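Local coordinates for protein prolyl oligopeptidase (Novosphingobium capsulatum, PDB 1YR2) that probably hydrolyses oligopeptides after proline, and to some extent after alanine, as a serine endopeptidase of the prolyl oligopeptidase (S9A) family, at residues L330-G335 and V344-S349; G373-A378 and A440-T445; S402-G407 and L423-F428; T429-V434 and V450-D455; A457-E462 and V479-A484. All coordinates share one frame; numbering follows the deposited sequence.

Contacts 1 to 3 lie in the beta-propeller, contact 4 at the way out of its last blade, and contact 5 in the first hairpin of the alpha/beta-hydrolase domain. Contacts 1 and 2, centres 20 Å apart, touch where Trp331 packs on Leu376. Contact 3 is tied to contact 2 through Ser402, to contact 4 through strands 421-427 and 433-438, and to contact 5 through Ile406, Ser427 and Phe428. Contacts 4 and 5, centres 14 Å apart, meet around Thr429 and Phe459, so this group of contacts spans the domain junction. Contact 1 is remote, about 42 Å from contact 5 between centres. None includes Ser575, the probable nucleophile.

Contact 1 (L330-G335 and V344-S349); sequences LWFVSG and VRVDLS
Trp331 turns its indole anti to its own carbonyl carbon (chi1 -77°), whereas Arg345 sends CG opposite the backbone N (chi1 -175°), and these two torsions lay the side chains alongside each other, pointing the same way. They form a non-hydrogen-bonded pair in a beta hairpin, strands 329-334 and 342-347, the two middle strands of a four-stranded propeller blade. Arg345 CG sits over the five-membered ring of the Trp331 indole, 4.0 Å from its centroid, in a CH-pi contact. Farther along, Arg345 CD reaches Trp331 CZ2 at 3.6 Å, so the aliphatic part of the arginine follows the ring while the guanidinium plane stands steeply to it. Trp331 NE1 is held by the carbonyl of Leu393 in the next blade, which fixes the rotation of the indole. Pairs of backbone bonds bracket this couple: Leu330 N to Val346 O at 2.9 Å and its return bond, then Phe332 N to Val344 O, also 2.9 Å, and its return. The other sheet face is apolar, with Leu330, Phe332, Val344 and Val346 packed toward Trp281, Val283, Trp320 and Phe355. There Val346 CG2 lies 4.0 Å from Phe332 CE1. Past the last pair, Leu348 points toward strand 329-334, and Leu348 CD1 meets Leu330 CD1 at 3.7 Å.

Contact 2 (G373-A378 and A440-T445); sequences GNRLFA and ATAKTT
Arg375, at the start of strand 375-382, reaches out of one propeller blade to the turn Ala440-Ala442 of the next. Its CG stands anti to the carbonyl carbon (chi1 -75°), and from there the chain runs extended to NE, carrying the guanidinium to the neighbouring blade. The carbonyl of Ala440 lies over one face of that flat group, with its O 3.2 Å from Arg375 NH1. The angle is too poor for a hydrogen bond, since the oxygen stands above the plane in which the N-H groups point. Near the plane, at the edge, Ala442 N lies 3.9 Å from Arg375 NH1. Arg375 NH1 also makes a weak hydrogen bond to the carbonyl of Pro439. Two residues on, Phe377 presents the edge of its ring to Ala442, Phe377 CE1 to Ala442 CB 4.5 Å. It also packs on Val401 and Pro439. Ala442 has a left-handed backbone (phi 63°) and forms a G1 beta bulge with Lys443 opposite Asp438, a turn that sets its methyl at the edge of the ring. With no hydrogen bond across the segments, the contact rests on a thin apolar edge and on a poorly angled approach of a cation to a carbonyl oxygen, probably a weak attraction.

Contact 3 (S402-G407 and L423-F428); sequences SLPGIG and LSFSSF
Phe425 packs under the Leu403-Gly407 loop, its CG anti to the backbone N (chi1 177°). Pro404 CD stands over the centre of the Phe425 ring, 4.0 Å from the centroid and almost on the normal, a CH-pi contact. The packing is close on the Gly405 and Gly407 side too: Gly405 O is 3.5 Å from Phe425 CZ, and Gly407 CA is 3.7 Å from Phe425 CE1, where a side chain would clash with the ring. An alanine in place of Phe425 is likely to leave Pro404 and Leu403 facing a gap and the loop free to shift. Leu403 CD2 meets Leu423 CD2 at 3.8 Å, the two side chains crossing at about a right angle. Ser427 OG gives a hydrogen bond to Ile406 O, 2.7 Å. The outer side is looser, with Pro404 and Gly405 exposed; the CB of Ile406 points away from strand 421-427, and its side chain packs on Val461 of the hydrolase domain. Such a loop, leading from the outermost strand of one blade to the innermost of the next, is typical of a beta-propeller.

Contact 4 (T429-V434 and V450-D455); sequences TQPATV and VHLTFD
Pro431 faces Leu452 and Phe454 where the last blade of the propeller meets the linker that leaves it for the alpha/beta-hydrolase domain. The two segments run almost exactly antiparallel, but their backbones stay well apart and no backbone hydrogen bonds join them. The apolar part is carried by the proline ring: Pro431 CD lies 3.8 Å from Leu452 CD1 and 3.9 Å from Phe454 CZ. Leu452 and Phe454 come at the ring from the linker, and Tyr108 packs on both Pro431 and Leu452. The one polar-to-aromatic contact is made by Thr429 O, which lies in the plane of the Phe454 ring at its edge, 3.4 Å from Phe454 CE2. Phe454 holds CG between its backbone N and carbonyl carbon (chi1 62°), a crowded position that swings the ring inward to Thr429 and against Arg101 and Leu105 of helix 95-105. Buried here, Thr429 O has no hydrogen-bond partner in the model, and the weakly positive ring edge probably offers partial compensation. Within 429-434, Gln430 bends back so that Gln430 NE2 donates to Pro431 O, 2.8 Å, in the carbonyl plane and on a lone pair.

Contact 5 (A457-E462 and V479-A484); sequences ADFRVE and VRRKDA
Lys482, just past strand 473-481 in a type I turn, stretches over the start of strand 459-467, its partner in the first hairpin of the hydrolase domain. Its backbone N bonds to Asp458 O. Lys482 CB lies 3.5 Å from Asp458 O, and Lys482 CG is 3.4 Å from the same oxygen while covering one face of the Arg460 guanidinium. Lys482 CD comes 3.4 Å from Ala457 O, and Lys482 CE is 3.1 Å from it, with Arg460 NH2 next. The extended chain ends at Lys482 NZ, which donates to Ala457 O, 2.7 Å, in the carbonyl plane. A methionine in its place would probably leave Ala457 O without this donor and the 3-10 turn less firmly tied. Arg481 CG lies 3.4 Å from Phe459 CE2; the arginine then grips Asp483 side-on with two nitrogens, and Asp515 is its second acidic partner. On the face carrying Arg460 and Arg480, Arg480 NH2 forms a salt bridge with Glu462 OE2, 2.9 Å, and a water joins Arg480 NE to that oxygen. Arg460 NH2 and Lys482 NZ, 4.3 Å apart, carry like charges; the carbonyl of Ala457 probably eases the lysine's, while a carboxylate balances Arg480 directly.

Contact 1 (L330-G335 and V344-S349)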
# COMPACT_ATOMS: atom_id res chain seq x y z
N LEU A 330 -15.81 8.37 -25.42
CA LEU A 330 -14.72 8.24 -24.48
C LEU A 330 -15.27 8.17 -23.05
O LEU A 330 -16.22 8.84 -22.72
CB LEU A 330 -13.84 9.48 -24.59
CG LEU A 330 -13.24 9.86 -25.94
CD1 LEU A 330 -12.33 11.07 -25.74
CD2 LEU A 330 -12.48 8.73 -26.58
N TRP A 331 -14.62 7.42 -22.17
CA TRP A 331 -15.03 7.37 -20.78
C TRP A 331 -13.90 7.89 -19.90
O TRP A 331 -12.76 7.60 -20.15
CB TRP A 331 -15.30 5.92 -20.36
CG TRP A 331 -16.63 5.45 -20.89
CD1 TRP A 331 -17.80 5.42 -20.22
CD2 TRP A 331 -16.91 5.00 -22.21
NE1 TRP A 331 -18.80 4.94 -21.02
CE2 TRP A 331 -18.29 4.65 -22.25
CE3 TRP A 331 -16.14 4.76 -23.35
CZ2 TRP A 331 -18.93 4.17 -23.40
CZ3 TRP A 331 -16.78 4.25 -24.50
CH2 TRP A 331 -18.16 3.98 -24.50
N PHE A 332 -14.26 8.62 -18.86
CA PHE A 332 -13.34 9.21 -17.90
C PHE A 332 -13.83 8.95 -16.47
O PHE A 332 -15.02 8.86 -16.19
CB PHE A 332 -13.28 10.77 -18.08
CG PHE A 332 -12.67 11.21 -19.37
CD1 PHE A 332 -13.47 11.30 -20.50
CD2 PHE A 332 -11.32 11.56 -19.48
CE1 PHE A 332 -12.97 11.71 -21.70
CE2 PHE A 332 -10.80 11.99 -20.71
CZ PHE A 332 -11.62 12.04 -21.82
N VAL A 333 -12.90 8.86 -15.54
CA VAL A 333 -13.23 8.92 -14.11
C VAL A 333 -13.10 10.40 -13.77
O VAL A 333 -12.01 10.96 -13.87
CB VAL A 333 -12.24 8.13 -13.24
CG1 VAL A 333 -12.57 8.26 -11.76
CG2 VAL A 333 -12.24 6.65 -13.69
N SER A 334 -14.21 11.01 -13.33
CA SER A 334 -14.26 12.42 -13.06
C SER A 334 -14.48 12.73 -11.59
O SER A 334 -15.32 12.12 -10.94
CB SER A 334 -15.33 13.09 -13.92
OG SER A 334 -15.38 14.48 -13.66
N GLY A 335 -13.76 13.75 -11.13
CA GLY A 335 -13.91 14.34 -9.80
C GLY A 335 -14.75 15.62 -9.79
O GLY A 335 -14.93 16.26 -8.73
N VAL A 344 -17.97 9.45 -16.37
CA VAL A 344 -18.54 10.31 -17.40
C VAL A 344 -18.19 9.77 -18.80
O VAL A 344 -17.02 9.49 -19.12
CB VAL A 344 -18.07 11.76 -17.26
CG1 VAL A 344 -18.64 12.63 -18.36
CG2 VAL A 344 -18.51 12.34 -15.94
N ARG A 345 -19.22 9.68 -19.61
CA ARG A 345 -19.08 9.33 -21.04
C ARG A 345 -19.15 10.58 -21.87
O ARG A 345 -20.09 11.35 -21.75
CB ARG A 345 -20.16 8.39 -21.45
CG ARG A 345 -20.03 7.88 -22.88
CD ARG A 345 -21.14 6.96 -23.33
NE ARG A 345 -22.39 7.74 -23.38
CZ ARG A 345 -23.61 7.26 -23.36
NH1 ARG A 345 -23.88 5.97 -23.37
NH2 ARG A 345 -24.59 8.14 -23.37
N VAL A 346 -18.14 10.83 -22.67
CA VAL A 346 -18.19 11.97 -23.59
C VAL A 346 -18.38 11.46 -25.01
O VAL A 346 -17.60 10.64 -25.50
CB VAL A 346 -16.89 12.71 -23.50
CG1 VAL A 346 -16.89 13.93 -24.41
CG2 VAL A 346 -16.69 13.12 -22.09
N ASP A 347 -19.44 11.90 -25.67
CA ASP A 347 -19.74 11.55 -27.06
C ASP A 347 -19.29 12.67 -27.98
O ASP A 347 -19.67 13.83 -27.80
CB ASP A 347 -21.24 11.33 -27.20
CG ASP A 347 -21.62 10.71 -28.53
OD1 ASP A 347 -21.34 11.31 -29.57
OD2 ASP A 347 -22.22 9.62 -28.61
N LEU A 348 -18.39 12.34 -28.90
CA LEU A 348 -17.84 13.31 -29.81
C LEU A 348 -18.32 13.15 -31.24
O LEU A 348 -17.68 13.67 -32.14
CB LEU A 348 -16.32 13.16 -29.78
CG LEU A 348 -15.69 13.33 -28.40
CD1 LEU A 348 -14.24 12.82 -28.36
CD2 LEU A 348 -15.72 14.75 -27.94
N SER A 349 -19.40 12.40 -31.46
CA SER A 349 -19.91 12.22 -32.81
C SER A 349 -20.66 13.45 -33.32
O SER A 349 -20.74 13.64 -34.51
CB SER A 349 -20.81 11.00 -32.92
OG SER A 349 -21.92 11.11 -32.06

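Contact 2 (G373-A378 and A440-T445)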
# COMPACT_ATOMS: atom_id res chain seq x y z
N GLY A 373 -14.19 -6.20 -22.68
CA GLY A 373 -15.33 -6.89 -23.23
C GLY A 373 -16.28 -5.77 -23.66
O GLY A 373 -15.86 -4.87 -24.40
N ASN A 374 -17.49 -5.74 -23.13
CA ASN A 374 -18.42 -4.65 -23.45
C ASN A 374 -18.83 -3.90 -22.21
O ASN A 374 -19.89 -3.31 -22.20
CB ASN A 374 -19.69 -5.15 -24.15
CG ASN A 374 -19.39 -5.75 -25.51
OD1 ASN A 374 -18.51 -5.25 -26.25
ND2 ASN A 374 -20.06 -6.86 -25.82
N ARG A 375 -17.95 -3.86 -21.21
CA ARG A 375 -18.30 -3.39 -19.88
C ARG A 375 -17.27 -2.50 -19.22
O ARG A 375 -16.04 -2.54 -19.50
CB ARG A 375 -18.56 -4.60 -19.00
CG ARG A 375 -19.86 -5.28 -19.25
CD ARG A 375 -20.00 -6.55 -18.46
NE ARG A 375 -21.38 -7.05 -18.46
CZ ARG A 375 -21.77 -8.10 -17.73
NH1 ARG A 375 -20.91 -8.79 -16.97
NH2 ARG A 375 -23.04 -8.44 -17.71
N LEU A 376 -17.78 -1.68 -18.31
CA LEU A 376 -16.97 -0.93 -17.37
C LEU A 376 -16.80 -1.74 -16.11
O LEU A 376 -17.75 -2.33 -15.63
CB LEU A 376 -17.66 0.37 -16.96
CG LEU A 376 -17.80 1.47 -18.00
CD1 LEU A 376 -18.96 2.38 -17.65
CD2 LEU A 376 -16.47 2.26 -18.06
N PHE A 377 -15.59 -1.77 -15.60
CA PHE A 377 -15.28 -2.39 -14.29
C PHE A 377 -14.73 -1.32 -13.36
O PHE A 377 -13.62 -0.77 -13.57
CB PHE A 377 -14.32 -3.57 -14.47
CG PHE A 377 -14.94 -4.69 -15.23
CD1 PHE A 377 -15.78 -5.61 -14.59
CD2 PHE A 377 -14.84 -4.71 -16.61
CE1 PHE A 377 -16.42 -6.61 -15.30
CE2 PHE A 377 -15.47 -5.68 -17.34
CZ PHE A 377 -16.28 -6.65 -16.70
N ALA A 378 -15.45 -1.07 -12.28
CA ALA A 378 -15.20 0.08 -11.38
C ALA A 378 -14.78 -0.45 -10.02
O ALA A 378 -15.54 -1.18 -9.40
CB ALA A 378 -16.46 0.91 -11.25
N ALA A 440 -17.97 -10.90 -19.57
CA ALA A 440 -19.40 -11.16 -19.86
C ALA A 440 -20.14 -11.71 -18.66
O ALA A 440 -21.33 -11.53 -18.54
CB ALA A 440 -19.53 -12.13 -21.04
N THR A 441 -19.45 -12.44 -17.77
CA THR A 441 -20.11 -12.97 -16.57
C THR A 441 -19.66 -12.30 -15.25
O THR A 441 -20.23 -12.56 -14.20
CB THR A 441 -19.81 -14.44 -16.44
OG1 THR A 441 -18.40 -14.61 -16.32
CG2 THR A 441 -20.16 -15.19 -17.75
N ALA A 442 -18.59 -11.49 -15.33
CA ALA A 442 -18.04 -10.78 -14.19
C ALA A 442 -17.53 -11.78 -13.15
O ALA A 442 -17.66 -11.57 -11.95
CB ALA A 442 -19.08 -9.80 -13.61
N LYS A 443 -16.91 -12.86 -13.62
CA LYS A 443 -16.36 -13.89 -12.75
C LYS A 443 -14.85 -14.02 -12.92
O LYS A 443 -14.31 -14.02 -14.03
CB LYS A 443 -16.99 -15.23 -13.07
CG LYS A 443 -18.48 -15.39 -12.69
CD LYS A 443 -18.95 -16.82 -13.05
CE LYS A 443 -20.20 -17.27 -12.27
NZ LYS A 443 -21.26 -16.21 -12.27
N THR A 444 -14.17 -14.12 -11.80
CA THR A 444 -12.74 -14.36 -11.79
C THR A 444 -12.47 -15.83 -11.57
O THR A 444 -13.23 -16.53 -10.92
CB THR A 444 -12.03 -13.52 -10.74
OG1 THR A 444 -12.57 -13.78 -9.42
CG2 THR A 444 -12.26 -12.03 -11.01
N THR A 445 -11.35 -16.25 -12.12
CA THR A 445 -10.82 -17.59 -11.99
C THR A 445 -9.32 -17.46 -11.96
O THR A 445 -8.75 -16.42 -12.34
CB THR A 445 -11.19 -18.49 -13.22
OG1 THR A 445 -10.90 -17.80 -14.43
CG2 THR A 445 -12.62 -18.76 -13.32

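Contact 3 (S402-G407 and L423-F428)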
# COMPACT_ATOMS: atom_id res chain seq x y z
N SER A 402 -17.23 -11.32 -8.86
CA SER A 402 -16.91 -12.33 -7.86
C SER A 402 -15.38 -12.37 -7.64
O SER A 402 -14.64 -12.53 -8.59
CB SER A 402 -17.45 -13.71 -8.30
OG SER A 402 -16.78 -14.13 -9.52
N LEU A 403 -14.93 -12.18 -6.40
CA LEU A 403 -13.52 -12.26 -6.03
C LEU A 403 -13.28 -13.49 -5.14
O LEU A 403 -14.24 -13.98 -4.54
CB LEU A 403 -13.15 -10.98 -5.27
CG LEU A 403 -13.26 -9.63 -5.98
CD1 LEU A 403 -12.96 -8.53 -5.00
CD2 LEU A 403 -12.33 -9.59 -7.15
N PRO A 404 -12.04 -13.99 -5.02
CA PRO A 404 -11.77 -15.20 -4.23
C PRO A 404 -12.12 -15.06 -2.75
O PRO A 404 -12.43 -16.06 -2.11
CB PRO A 404 -10.24 -15.41 -4.39
CG PRO A 404 -9.79 -14.58 -5.42
CD PRO A 404 -10.81 -13.49 -5.63
N GLY A 405 -12.11 -13.84 -2.23
CA GLY A 405 -12.46 -13.56 -0.86
C GLY A 405 -12.31 -12.06 -0.62
O GLY A 405 -12.17 -11.27 -1.58
N ILE A 406 -12.34 -11.65 0.64
CA ILE A 406 -12.10 -10.23 1.01
C ILE A 406 -10.68 -9.84 0.64
O ILE A 406 -9.75 -10.54 0.96
CB ILE A 406 -12.38 -10.02 2.51
CG1 ILE A 406 -13.89 -10.06 2.76
CG2 ILE A 406 -11.83 -8.68 3.01
CD1 ILE A 406 -14.25 -10.19 4.27
N GLY A 407 -10.52 -8.70 -0.03
CA GLY A 407 -9.19 -8.24 -0.40
C GLY A 407 -9.18 -6.92 -1.12
O GLY A 407 -10.08 -6.11 -1.01
N LEU A 423 -7.47 -9.17 -13.62
CA LEU A 423 -7.63 -8.31 -12.45
C LEU A 423 -6.54 -8.69 -11.45
O LEU A 423 -6.35 -9.88 -11.18
CB LEU A 423 -9.03 -8.55 -11.86
CG LEU A 423 -9.55 -7.80 -10.65
CD1 LEU A 423 -9.53 -6.33 -10.96
CD2 LEU A 423 -11.01 -8.14 -10.44
N SER A 424 -5.86 -7.71 -10.88
CA SER A 424 -4.86 -7.94 -9.86
C SER A 424 -5.53 -7.92 -8.46
O SER A 424 -6.26 -6.99 -8.14
CB SER A 424 -3.75 -6.90 -9.98
OG SER A 424 -2.79 -7.14 -8.97
N PHE A 425 -5.27 -8.94 -7.65
CA PHE A 425 -5.95 -9.12 -6.35
C PHE A 425 -4.90 -9.45 -5.29
O PHE A 425 -3.99 -10.31 -5.50
CB PHE A 425 -6.96 -10.23 -6.46
CG PHE A 425 -7.65 -10.55 -5.18
CD1 PHE A 425 -8.69 -9.78 -4.74
CD2 PHE A 425 -7.25 -11.63 -4.42
CE1 PHE A 425 -9.35 -10.10 -3.57
CE2 PHE A 425 -7.89 -11.93 -3.20
CZ PHE A 425 -8.94 -11.19 -2.79
N SER A 426 -5.06 -8.88 -4.10
CA SER A 426 -4.21 -9.27 -2.98
C SER A 426 -4.99 -9.22 -1.68
O SER A 426 -6.08 -8.60 -1.59
CB SER A 426 -2.99 -8.37 -2.93
OG SER A 426 -3.33 -7.15 -2.30
N SER A 427 -4.50 -9.90 -0.66
CA SER A 427 -5.12 -9.82 0.64
C SER A 427 -4.16 -10.33 1.70
O SER A 427 -3.05 -10.66 1.38
CB SER A 427 -6.44 -10.64 0.69
OG SER A 427 -7.23 -10.21 1.79
N PHE A 428 -4.59 -10.40 2.96
CA PHE A 428 -3.69 -10.78 4.04
C PHE A 428 -3.12 -12.18 3.85
O PHE A 428 -2.02 -12.46 4.32
CB PHE A 428 -4.38 -10.66 5.40
CG PHE A 428 -4.89 -9.31 5.68
CD1 PHE A 428 -4.02 -8.29 5.97
CD2 PHE A 428 -6.27 -9.02 5.58
CE1 PHE A 428 -4.47 -7.00 6.21
CE2 PHE A 428 -6.74 -7.73 5.87
CZ PHE A 428 -5.83 -6.72 6.16

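Contact 4 (T429-V434 and V450-D455)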
# COMPACT_ATOMS: atom_id res chain seq x y z
N THR A 429 -3.81 -13.05 3.10
CA THR A 429 -3.28 -14.39 2.83
C THR A 429 -3.12 -14.66 1.37
O THR A 429 -3.01 -15.82 0.94
CB THR A 429 -4.19 -15.45 3.42
OG1 THR A 429 -5.53 -15.21 2.94
CG2 THR A 429 -4.24 -15.27 4.94
N GLN A 430 -3.04 -13.60 0.59
CA GLN A 430 -2.88 -13.71 -0.87
C GLN A 430 -1.91 -12.67 -1.37
O GLN A 430 -2.27 -11.50 -1.57
CB GLN A 430 -4.23 -13.61 -1.55
CG GLN A 430 -4.22 -13.64 -3.07
CD GLN A 430 -3.69 -14.94 -3.57
OE1 GLN A 430 -4.42 -15.92 -3.60
NE2 GLN A 430 -2.41 -14.96 -3.95
N PRO A 431 -0.65 -13.03 -1.59
CA PRO A 431 0.24 -12.12 -2.29
C PRO A 431 -0.34 -11.75 -3.65
O PRO A 431 -1.04 -12.56 -4.26
CB PRO A 431 1.53 -12.93 -2.44
CG PRO A 431 1.42 -14.03 -1.42
CD PRO A 431 -0.02 -14.33 -1.29
N ALA A 432 -0.05 -10.53 -4.13
CA ALA A 432 -0.68 -9.98 -5.31
C ALA A 432 -0.60 -11.02 -6.41
O ALA A 432 0.46 -11.56 -6.68
CB ALA A 432 -0.01 -8.76 -5.75
N THR A 433 -1.74 -11.25 -7.02
CA THR A 433 -1.85 -12.25 -8.05
C THR A 433 -2.74 -11.79 -9.17
O THR A 433 -3.69 -11.01 -8.97
CB THR A 433 -2.39 -13.57 -7.41
OG1 THR A 433 -2.35 -14.62 -8.40
CG2 THR A 433 -3.88 -13.48 -7.01
N VAL A 434 -2.45 -12.25 -10.37
CA VAL A 434 -3.33 -12.00 -11.49
C VAL A 434 -4.43 -13.06 -11.58
O VAL A 434 -4.15 -14.26 -11.64
CB VAL A 434 -2.49 -11.97 -12.81
CG1 VAL A 434 -3.42 -11.84 -14.03
CG2 VAL A 434 -1.43 -10.83 -12.77
N VAL A 450 1.00 -19.87 -9.29
CA VAL A 450 2.11 -19.25 -8.58
C VAL A 450 2.54 -20.20 -7.47
O VAL A 450 1.71 -20.64 -6.67
CB VAL A 450 1.66 -17.89 -7.96
CG1 VAL A 450 2.67 -17.33 -7.01
CG2 VAL A 450 1.45 -16.86 -9.06
N HIS A 451 3.83 -20.52 -7.41
CA HIS A 451 4.30 -21.45 -6.40
C HIS A 451 4.63 -20.71 -5.08
O HIS A 451 5.57 -19.93 -5.02
CB HIS A 451 5.53 -22.24 -6.88
CG HIS A 451 6.10 -23.12 -5.80
ND1 HIS A 451 5.33 -24.03 -5.09
CD2 HIS A 451 7.36 -23.20 -5.28
CE1 HIS A 451 6.10 -24.63 -4.19
NE2 HIS A 451 7.33 -24.15 -4.29
N LEU A 452 3.83 -20.94 -4.05
CA LEU A 452 4.03 -20.35 -2.72
C LEU A 452 4.27 -21.50 -1.74
O LEU A 452 4.03 -22.66 -2.06
CB LEU A 452 2.79 -19.60 -2.27
CG LEU A 452 2.35 -18.41 -3.15
CD1 LEU A 452 1.16 -17.76 -2.57
CD2 LEU A 452 3.49 -17.44 -3.24
N THR A 453 4.72 -21.18 -0.54
CA THR A 453 4.90 -22.21 0.48
C THR A 453 3.62 -22.53 1.27
O THR A 453 3.65 -23.34 2.20
CB THR A 453 5.99 -21.82 1.46
OG1 THR A 453 5.64 -20.58 2.07
CG2 THR A 453 7.34 -21.60 0.73
N PHE A 454 2.52 -21.89 0.92
CA PHE A 454 1.23 -22.16 1.54
C PHE A 454 0.17 -22.08 0.48
O PHE A 454 0.42 -21.58 -0.62
CB PHE A 454 0.97 -21.16 2.68
CG PHE A 454 0.90 -19.71 2.22
CD1 PHE A 454 2.04 -18.92 2.11
CD2 PHE A 454 -0.30 -19.16 1.89
CE1 PHE A 454 1.96 -17.62 1.66
CE2 PHE A 454 -0.38 -17.84 1.45
CZ PHE A 454 0.73 -17.08 1.32
N ASP A 455 -1.04 -22.52 0.81
CA ASP A 455 -2.19 -22.39 -0.07
C ASP A 455 -3.13 -21.32 0.45
O ASP A 455 -3.70 -21.52 1.51
CB ASP A 455 -2.94 -23.73 -0.08
CG ASP A 455 -4.11 -23.75 -1.06
OD1 ASP A 455 -4.52 -22.70 -1.63
OD2 ASP A 455 -4.69 -24.83 -1.33

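Contact 5 (A457-E462 and V479-A484)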
# COMPACT_ATOMS: atom_id res chain seq x y z
N ALA A 457 -6.20 -20.69 -0.07
CA ALA A 457 -7.49 -21.30 0.32
C ALA A 457 -7.49 -22.03 1.69
O ALA A 457 -8.55 -22.42 2.18
CB ALA A 457 -7.94 -22.27 -0.76
N ASP A 458 -6.33 -22.21 2.32
CA ASP A 458 -6.28 -22.78 3.65
C ASP A 458 -6.49 -21.74 4.75
O ASP A 458 -6.35 -22.04 5.92
CB ASP A 458 -4.92 -23.45 3.90
CG ASP A 458 -4.84 -24.84 3.34
OD1 ASP A 458 -5.86 -25.36 2.87
OD2 ASP A 458 -3.77 -25.52 3.33
N PHE A 459 -6.84 -20.51 4.37
CA PHE A 459 -6.99 -19.43 5.32
C PHE A 459 -8.27 -18.68 4.96
O PHE A 459 -8.71 -18.71 3.81
CB PHE A 459 -5.81 -18.46 5.23
CG PHE A 459 -4.51 -19.10 5.43
CD1 PHE A 459 -3.89 -19.75 4.38
CD2 PHE A 459 -3.91 -19.09 6.68
CE1 PHE A 459 -2.71 -20.44 4.62
CE2 PHE A 459 -2.70 -19.74 6.87
CZ PHE A 459 -2.13 -20.40 5.82
N ARG A 460 -8.81 -17.95 5.94
CA ARG A 460 -10.01 -17.17 5.75
C ARG A 460 -9.81 -15.76 6.27
O ARG A 460 -9.37 -15.59 7.42
CB ARG A 460 -11.11 -17.83 6.57
CG ARG A 460 -12.50 -17.52 6.13
CD ARG A 460 -13.58 -18.37 6.86
NE ARG A 460 -13.65 -19.74 6.36
CZ ARG A 460 -13.41 -20.85 7.08
NH1 ARG A 460 -13.06 -20.79 8.37
NH2 ARG A 460 -13.50 -22.04 6.49
N VAL A 461 -10.14 -14.75 5.46
CA VAL A 461 -10.21 -13.35 5.92
C VAL A 461 -11.69 -13.08 6.19
O VAL A 461 -12.51 -13.25 5.29
CB VAL A 461 -9.72 -12.37 4.84
CG1 VAL A 461 -9.90 -10.92 5.25
CG2 VAL A 461 -8.27 -12.64 4.49
N GLU A 462 -12.02 -12.64 7.40
CA GLU A 462 -13.40 -12.29 7.74
C GLU A 462 -13.44 -10.82 8.08
O GLU A 462 -12.41 -10.25 8.37
CB GLU A 462 -13.83 -13.10 8.96
CG GLU A 462 -14.06 -14.56 8.65
CD GLU A 462 -14.52 -15.37 9.85
OE1 GLU A 462 -15.70 -15.30 10.23
OE2 GLU A 462 -13.69 -16.10 10.41
N VAL A 479 -8.25 -12.77 10.56
CA VAL A 479 -7.65 -13.64 9.57
C VAL A 479 -7.09 -14.82 10.30
O VAL A 479 -6.32 -14.68 11.23
CB VAL A 479 -6.48 -12.93 8.85
CG1 VAL A 479 -5.99 -13.80 7.70
CG2 VAL A 479 -6.91 -11.60 8.33
N ARG A 480 -7.52 -16.00 9.90
CA ARG A 480 -7.12 -17.23 10.60
C ARG A 480 -6.97 -18.36 9.63
O ARG A 480 -7.73 -18.48 8.66
CB ARG A 480 -8.20 -17.63 11.57
CG ARG A 480 -8.24 -16.77 12.82
CD ARG A 480 -9.42 -17.03 13.73
NE ARG A 480 -10.69 -16.64 13.11
CZ ARG A 480 -11.83 -16.60 13.79
NH1 ARG A 480 -11.84 -16.93 15.07
NH2 ARG A 480 -12.96 -16.26 13.19
N ARG A 481 -6.00 -19.21 9.89
CA ARG A 481 -5.92 -20.48 9.22
C ARG A 481 -7.16 -21.36 9.55
O ARG A 481 -7.77 -21.21 10.58
CB ARG A 481 -4.61 -21.15 9.61
CG ARG A 481 -4.14 -22.23 8.67
CD ARG A 481 -2.73 -22.66 9.05
NE ARG A 481 -2.67 -23.11 10.44
CZ ARG A 481 -1.55 -23.34 11.11
NH1 ARG A 481 -0.39 -23.08 10.55
NH2 ARG A 481 -1.59 -23.77 12.37
N LYS A 482 -7.50 -22.27 8.62
CA LYS A 482 -8.74 -23.04 8.70
C LYS A 482 -8.71 -24.20 9.74
O LYS A 482 -9.71 -24.90 9.93
CB LYS A 482 -9.14 -23.58 7.30
CG LYS A 482 -9.70 -22.52 6.41
CD LYS A 482 -10.22 -23.06 5.08
CE LYS A 482 -10.82 -21.91 4.25
NZ LYS A 482 -11.12 -22.41 2.90
N ASP A 483 -7.57 -24.39 10.42
CA ASP A 483 -7.57 -25.19 11.63
C ASP A 483 -8.09 -24.44 12.88
O ASP A 483 -8.34 -25.05 13.90
CB ASP A 483 -6.20 -25.83 11.91
CG ASP A 483 -5.09 -24.84 12.11
OD1 ASP A 483 -5.14 -23.70 11.59
OD2 ASP A 483 -4.11 -25.15 12.80
N ALA A 484 -8.28 -23.14 12.80
CA ALA A 484 -8.82 -22.38 13.94
C ALA A 484 -10.31 -22.76 14.19
O ALA A 484 -11.19 -22.53 13.35
CB ALA A 484 -8.69 -20.88 13.70
O HOH W 1 -11.49 -22.20 10.73
O HOH W 2 -10.83 -15.49 10.46